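Local coordinates for protein neural-cadherin (Drosophila melanogaster, PDB 3UBH) that mediates calcium-dependent, homophilic cell-cell adhesion, binding to itself through a chain of extracellular cadherin domains whose linkers are in part stiffened by calcium ions, at residues 360-365 and 396-401; 327-332 and 343-348. All blocks are in the same frame, centred on the assembly; numbering follows the deposited sequence.

Contact 1. Residues 360-365 and 396-401; sequences IEYLVS and VTAKDK. With CA (calcium ion), chain G.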
loop_
_atom_site.group_PDB
_atom_site.type_symbol
_atom_site.label_atom_id
_atom_site.label_comp_id
_atom_site.label_asym_id
_atom_site.label_seq_id
_atom_site.Cartn_x
_atom_site.Cartn_y
_atom_site.Cartn_z
ATOM N N ILE A 360 -17.245 6.619 22.656
ATOM C CA ILE A 360 -18.161 6.032 23.640
ATOM C C ILE A 360 -19.647 6.384 23.437
ATOM O O ILE A 360 -20.034 7.563 23.396
ATOM C CB ILE A 360 -17.720 6.386 25.081
ATOM C CG1 ILE A 360 -16.384 5.721 25.402
ATOM C CG2 ILE A 360 -18.782 5.977 26.103
ATOM C CD1 ILE A 360 -15.619 6.420 26.504
ATOM N N GLU A 361 -20.464 5.345 23.317
ATOM C CA GLU A 361 -21.901 5.504 23.278
ATOM C C GLU A 361 -22.456 5.002 24.609
ATOM O O GLU A 361 -21.856 4.124 25.241
ATOM C CB GLU A 361 -22.487 4.706 22.116
ATOM C CG GLU A 361 -23.862 5.185 21.674
ATOM C CD GLU A 361 -24.779 4.051 21.212
ATOM O OE1 GLU A 361 -24.273 3.000 20.726
ATOM O OE2 GLU A 361 -26.017 4.224 21.339
ATOM N N TYR A 362 -23.584 5.567 25.040
ATOM C CA TYR A 362 -24.213 5.168 26.306
ATOM C C TYR A 362 -25.609 4.587 26.119
ATOM O O TYR A 362 -26.426 5.120 25.355
ATOM C CB TYR A 362 -24.307 6.340 27.278
ATOM C CG TYR A 362 -22.991 6.845 27.811
ATOM C CD1 TYR A 362 -22.432 8.027 27.330
ATOM C CD2 TYR A 362 -22.305 6.151 28.803
ATOM C CE1 TYR A 362 -21.220 8.504 27.816
ATOM C CE2 TYR A 362 -21.080 6.628 29.297
ATOM C CZ TYR A 362 -20.549 7.804 28.795
ATOM O OH TYR A 362 -19.354 8.281 29.280
ATOM N N LEU A 363 -25.880 3.499 26.837
ATOM C CA LEU A 363 -27.198 2.868 26.833
ATOM C C LEU A 363 -27.719 2.661 28.258
ATOM O O LEU A 363 -26.962 2.737 29.233
ATOM C CB LEU A 363 -27.163 1.528 26.085
ATOM C CG LEU A 363 -26.350 1.401 24.792
ATOM C CD1 LEU A 363 -26.201 -0.064 24.402
ATOM C CD2 LEU A 363 -26.981 2.177 23.668
ATOM N N VAL A 364 -29.013 2.384 28.365
ATOM C CA VAL A 364 -29.664 2.145 29.648
ATOM C C VAL A 364 -30.658 0.985 29.501
ATOM O O VAL A 364 -31.386 0.915 28.509
ATOM C CB VAL A 364 -30.330 3.440 30.127
ATOM C CG1 VAL A 364 -31.491 3.159 31.026
ATOM C CG2 VAL A 364 -29.304 4.322 30.832
ATOM N N SER A 365 -30.669 0.068 30.470
ATOM C CA SER A 365 -31.473 -1.162 30.366
ATOM C C SER A 365 -32.956 -0.985 30.723
ATOM O O SER A 365 -33.794 -1.852 30.430
ATOM C CB SER A 365 -30.855 -2.269 31.219
ATOM O OG SER A 365 -30.944 -1.965 32.596
ATOM N N VAL A 396 -26.340 0.851 33.190
ATOM C CA VAL A 396 -25.795 1.689 32.119
ATOM C C VAL A 396 -24.674 0.938 31.427
ATOM O O VAL A 396 -23.790 0.340 32.078
ATOM C CB VAL A 396 -25.098 2.966 32.618
ATOM C CG1 VAL A 396 -25.531 4.160 31.788
ATOM C CG2 VAL A 396 -25.337 3.182 34.075
ATOM N N THR A 397 -24.683 1.004 30.106
ATOM C CA THR A 397 -23.597 0.456 29.340
ATOM C C THR A 397 -22.877 1.636 28.741
ATOM O O THR A 397 -23.527 2.607 28.355
ATOM C CB THR A 397 -24.120 -0.470 28.242
ATOM O OG1 THR A 397 -24.955 -1.472 28.838
ATOM C CG2 THR A 397 -22.967 -1.134 27.503
ATOM N N ALA A 398 -21.542 1.576 28.735
ATOM C CA ALA A 398 -20.720 2.419 27.858
ATOM C C ALA A 398 -20.009 1.517 26.844
ATOM O O ALA A 398 -19.182 0.663 27.205
ATOM C CB ALA A 398 -19.731 3.244 28.645
ATOM N N LYS A 399 -20.357 1.711 25.576
ATOM C CA LYS A 399 -19.992 0.805 24.493
ATOM C C LYS A 399 -19.101 1.578 23.535
ATOM O O LYS A 399 -19.500 2.650 23.057
ATOM C CB LYS A 399 -21.277 0.385 23.780
ATOM C CG LYS A 399 -21.176 -0.684 22.714
ATOM C CD LYS A 399 -22.323 -0.498 21.711
ATOM C CE LYS A 399 -23.238 -1.725 21.630
ATOM N NZ LYS A 399 -22.669 -2.868 20.852
ATOM N N ASP A 400 -17.901 1.069 23.261
ATOM C CA ASP A 400 -17.013 1.753 22.316
ATOM C C ASP A 400 -17.391 1.453 20.870
ATOM O O ASP A 400 -18.278 0.634 20.609
ATOM C CB ASP A 400 -15.517 1.478 22.594
ATOM C CG ASP A 400 -15.088 0.046 22.261
ATOM O OD1 ASP A 400 -15.544 -0.518 21.243
ATOM O OD2 ASP A 400 -14.261 -0.508 23.016
ATOM N N LYS A 401 -16.715 2.116 19.936
ATOM C CA LYS A 401 -16.966 1.907 18.510
ATOM C C LYS A 401 -15.878 1.057 17.839
ATOM O O LYS A 401 -15.602 1.207 16.647
ATOM C CB LYS A 401 -17.158 3.246 17.787
ATOM C CG LYS A 401 -18.355 4.071 18.278
ATOM C CD LYS A 401 -18.781 5.118 17.242
ATOM C CE LYS A 401 -19.712 6.176 17.834
ATOM N NZ LYS A 401 -20.943 5.597 18.450
HETATM CA CA CA G . -11.821 0.497 23.591
#

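Contact 2. Residues 327-332 and 343-348; sequences PDYQAH and SILRVK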
loop_
_atom_site.group_PDB
_atom_site.type_symbol
_atom_site.label_atom_id
_atom_site.label_comp_id
_atom_site.label_asym_id
_atom_site.label_seq_id
_atom_site.Cartn_x
_atom_site.Cartn_y
_atom_site.Cartn_z
ATOM N N PRO A 327 -17.936 2.564 40.589
ATOM C CA PRO A 327 -18.455 1.200 40.393
ATOM C C PRO A 327 -19.982 1.133 40.298
ATOM O O PRO A 327 -20.524 0.176 39.761
ATOM C CB PRO A 327 -17.963 0.453 41.638
ATOM C CG PRO A 327 -17.796 1.505 42.672
ATOM C CD PRO A 327 -17.412 2.766 41.953
ATOM N N ASP A 328 -20.664 2.123 40.851
ATOM C CA ASP A 328 -22.124 2.219 40.719
ATOM C C ASP A 328 -22.604 3.634 41.015
ATOM O O ASP A 328 -21.896 4.417 41.641
ATOM C CB ASP A 328 -22.858 1.187 41.587
ATOM C CG ASP A 328 -22.500 1.293 43.042
ATOM O OD1 ASP A 328 -23.351 1.789 43.827
ATOM O OD2 ASP A 328 -21.374 0.879 43.398
ATOM N N TYR A 329 -23.794 3.961 40.532
ATOM C CA TYR A 329 -24.321 5.309 40.656
ATOM C C TYR A 329 -25.678 5.301 41.337
ATOM O O TYR A 329 -26.498 4.397 41.129
ATOM C CB TYR A 329 -24.417 5.976 39.283
ATOM C CG TYR A 329 -23.092 6.129 38.579
ATOM C CD1 TYR A 329 -22.557 5.086 37.821
ATOM C CD2 TYR A 329 -22.373 7.318 38.664
ATOM C CE1 TYR A 329 -21.324 5.221 37.177
ATOM C CE2 TYR A 329 -21.151 7.469 38.018
ATOM C CZ TYR A 329 -20.627 6.418 37.278
ATOM O OH TYR A 329 -19.404 6.565 36.648
ATOM N N GLN A 330 -25.914 6.331 42.133
ATOM C CA GLN A 330 -27.072 6.396 42.993
ATOM C C GLN A 330 -27.566 7.840 43.052
ATOM O O GLN A 330 -26.779 8.754 43.277
ATOM C CB GLN A 330 -26.636 5.946 44.376
ATOM C CG GLN A 330 -27.717 5.412 45.252
ATOM C CD GLN A 330 -27.180 4.957 46.591
ATOM O OE1 GLN A 330 -25.976 4.750 46.750
ATOM N NE2 GLN A 330 -28.068 4.783 47.558
ATOM N N ALA A 331 -28.861 8.049 42.842
ATOM C CA ALA A 331 -29.469 9.373 43.054
ATOM C C ALA A 331 -30.589 9.234 44.072
ATOM O O ALA A 331 -31.338 8.259 44.040
ATOM C CB ALA A 331 -29.989 9.956 41.756
ATOM N N HIS A 332 -30.689 10.199 44.978
ATOM C CA HIS A 332 -31.665 10.145 46.062
ATOM C C HIS A 332 -32.704 11.252 45.974
ATOM O O HIS A 332 -32.548 12.201 45.201
ATOM C CB HIS A 332 -30.959 10.261 47.407
ATOM C CG HIS A 332 -30.515 8.953 47.972
ATOM N ND1 HIS A 332 -31.347 8.148 48.725
ATOM C CD2 HIS A 332 -29.322 8.310 47.902
ATOM C CE1 HIS A 332 -30.685 7.064 49.095
ATOM N NE2 HIS A 332 -29.455 7.138 48.608
ATOM N N SER A 343 -32.654 15.967 34.261
ATOM C CA SER A 343 -31.386 15.321 34.595
ATOM C C SER A 343 -31.485 14.749 36.000
ATOM O O SER A 343 -31.707 15.486 36.963
ATOM C CB SER A 343 -30.225 16.314 34.514
ATOM O OG SER A 343 -30.218 16.990 33.272
ATOM N N ILE A 344 -31.346 13.433 36.107
ATOM C CA ILE A 344 -31.411 12.754 37.397
ATOM C C ILE A 344 -30.002 12.613 37.969
ATOM O O ILE A 344 -29.752 12.912 39.147
ATOM C CB ILE A 344 -32.107 11.396 37.265
ATOM C CG1 ILE A 344 -33.622 11.600 37.182
ATOM C CG2 ILE A 344 -31.769 10.498 38.434
ATOM C CD1 ILE A 344 -34.382 10.443 36.579
ATOM N N LEU A 345 -29.081 12.170 37.120
ATOM C CA LEU A 345 -27.670 12.118 37.473
ATOM C C LEU A 345 -26.841 12.059 36.209
ATOM O O LEU A 345 -27.354 11.734 35.134
ATOM C CB LEU A 345 -27.355 10.908 38.363
ATOM C CG LEU A 345 -27.169 9.524 37.728
ATOM C CD1 LEU A 345 -26.259 8.694 38.592
ATOM C CD2 LEU A 345 -28.487 8.797 37.492
ATOM N N ARG A 346 -25.559 12.368 36.352
ATOM C CA ARG A 346 -24.621 12.287 35.253
ATOM C C ARG A 346 -23.673 11.113 35.481
ATOM O O ARG A 346 -23.263 10.826 36.612
ATOM C CB ARG A 346 -23.837 13.593 35.127
ATOM C CG ARG A 346 -23.231 13.823 33.755
ATOM C CD ARG A 346 -22.057 14.775 33.864
ATOM N NE ARG A 346 -21.466 15.091 32.564
ATOM C CZ ARG A 346 -21.674 16.222 31.887
ATOM N NH1 ARG A 346 -22.469 17.173 32.374
ATOM N NH2 ARG A 346 -21.077 16.409 30.715
ATOM N N VAL A 347 -23.322 10.451 34.385
ATOM C CA VAL A 347 -22.495 9.254 34.388
ATOM C C VAL A 347 -21.301 9.474 33.448
ATOM O O VAL A 347 -21.425 10.185 32.449
ATOM C CB VAL A 347 -23.370 8.082 33.957
ATOM C CG1 VAL A 347 -22.692 7.199 32.968
ATOM C CG2 VAL A 347 -23.825 7.316 35.156
ATOM N N LYS A 348 -20.140 8.907 33.775
ATOM C CA LYS A 348 -18.975 9.011 32.892
ATOM C C LYS A 348 -18.084 7.769 32.889
ATOM O O LYS A 348 -17.862 7.141 33.926
ATOM C CB LYS A 348 -18.145 10.254 33.216
ATOM C CG LYS A 348 -17.262 10.723 32.070
ATOM C CD LYS A 348 -16.266 11.765 32.544
ATOM C CE LYS A 348 -15.581 12.441 31.382
ATOM N NZ LYS A 348 -15.347 13.875 31.694
#

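Contact 1. Residues 360-365 and 396-401
The Tyr-362 ring slants against Ala-398, CE2 coming to 3.7 Å from Ala-398 CB. One ring face is covered within its own strand by Ile-360 CG2, 3.7 Å above the plane and displaced toward the rim. CG2 of Ile-360 also rests on the Ala-398 methyl, so the alanine takes one contact from the ring and one from the branched chain. The phenol OH leaves the pair altogether and accepts a hydrogen bond from Ala-349 N.

Beneath this packing, strands 360-364 and 396-400 run antiparallel, 152° between their N-to-C directions. Glu-361 and Lys-399 exchange two nearly straight backbone bonds, Glu-361 N to Lys-399 O and the reverse, each 2.9 Å. Leu-363 and Thr-397 repeat the pattern less evenly: Leu-363 N reaches Thr-397 O, but Thr-397 N sits well above the carbonyl plane of Leu-363 O, 44° out of it. In the non-hydrogen-bonded pair Val-364 and Val-396, CG2 of the first meets CG1 of the second at 3.9 Å, on the same face as Tyr-362 and Ala-398.

On the other face, Glu-361 and Lys-399 run alongside each other, pointing the same way. Their charged ends do not meet; Lys-401 NZ is nearer to Glu-361 OE1, at 4.8 Å, still short of a salt bridge, and any attraction is probably diffuse.

Asp-400 holds its CG between the backbone N and carbonyl carbon (chi1 71°), from where OD2 binds calcium at 2.7 Å. OD1 accepts bonds from Gly-402 N and Lys-406 N, which together with the metal bond hold the carboxylate's rotation. Asn-318, Asn-320, Asp-351, Asp-353 and Asn-357 share the ion. The chemistry thus divides the strand pair into an apolar face turned inward, a mixed outer face, where Leu-363 and Thr-397 accompany Glu-361 and Lys-399, and a metal-binding end that ties this cadherin domain to its linker.

Contact 2. Residues 327-332 and 343-348
Tyr-329 turns its ring carbon CG away from its own carbonyl carbon (chi1 -62°), while Leu-345 holds CG between backbone N and carbonyl carbon (chi1 81°), and with these torsions the two side chains cross at about a right angle. Leu-345 CD1 meets Tyr-329 CB at the base of the ring. Farther along, Val-347 CG2 stands over the ring's centre, 3.5 Å from the centroid and only 6° off the normal, a well-centred CH-pi contact. Ala-331 is two residues on from Tyr-329 and points to the same side; Ala-331 CB lies 3.8 Å from Ile-344 CG2.

The evidence is for packing between sheets: the nearest CA pair, Ala-331 and Leu-345, is 6.5 Å apart, and no clear hydrogen bond joins the segments. The Tyr-329 hydroxyl accepts a bond from Leu-326 N, which holds the far end of the ring. An alanine at Tyr-329 would remove the ring and is likely to leave Val-347 CG2 without its aromatic face and Leu-326 N without this acceptor.

Around the contact, strand 328-335 pairs with strand 407-417, whose Val-412 touches both Tyr-329 and Leu-345. Strand 343-350 lies in the opposing sheet between strands 323-324 and 376-379, and Phe-324 reaches both Tyr-329 and Val-347.

Along the chain, contact 2 is complete before contact 1 begins, strand 343-350 leading on to strand 360-364. Their centres lie about 14 Å apart within one cadherin domain, the last of this construct. Both draw on the mixed sheet ordered 328-335, 407-417, 391-400, 360-364: contact 1 pairs strands at one edge of it, whereas contact 2 packs the strand at the other edge against the second sheet. Tyr-362 bridges them, its OH 3.7 Å from Lys-348 CA and its CE2 4.0 Å from Val-347 CG1. Together they document both in-sheet bonding and sheet-to-sheet packing in a beta sandwich whose one end carries calcium at the linker.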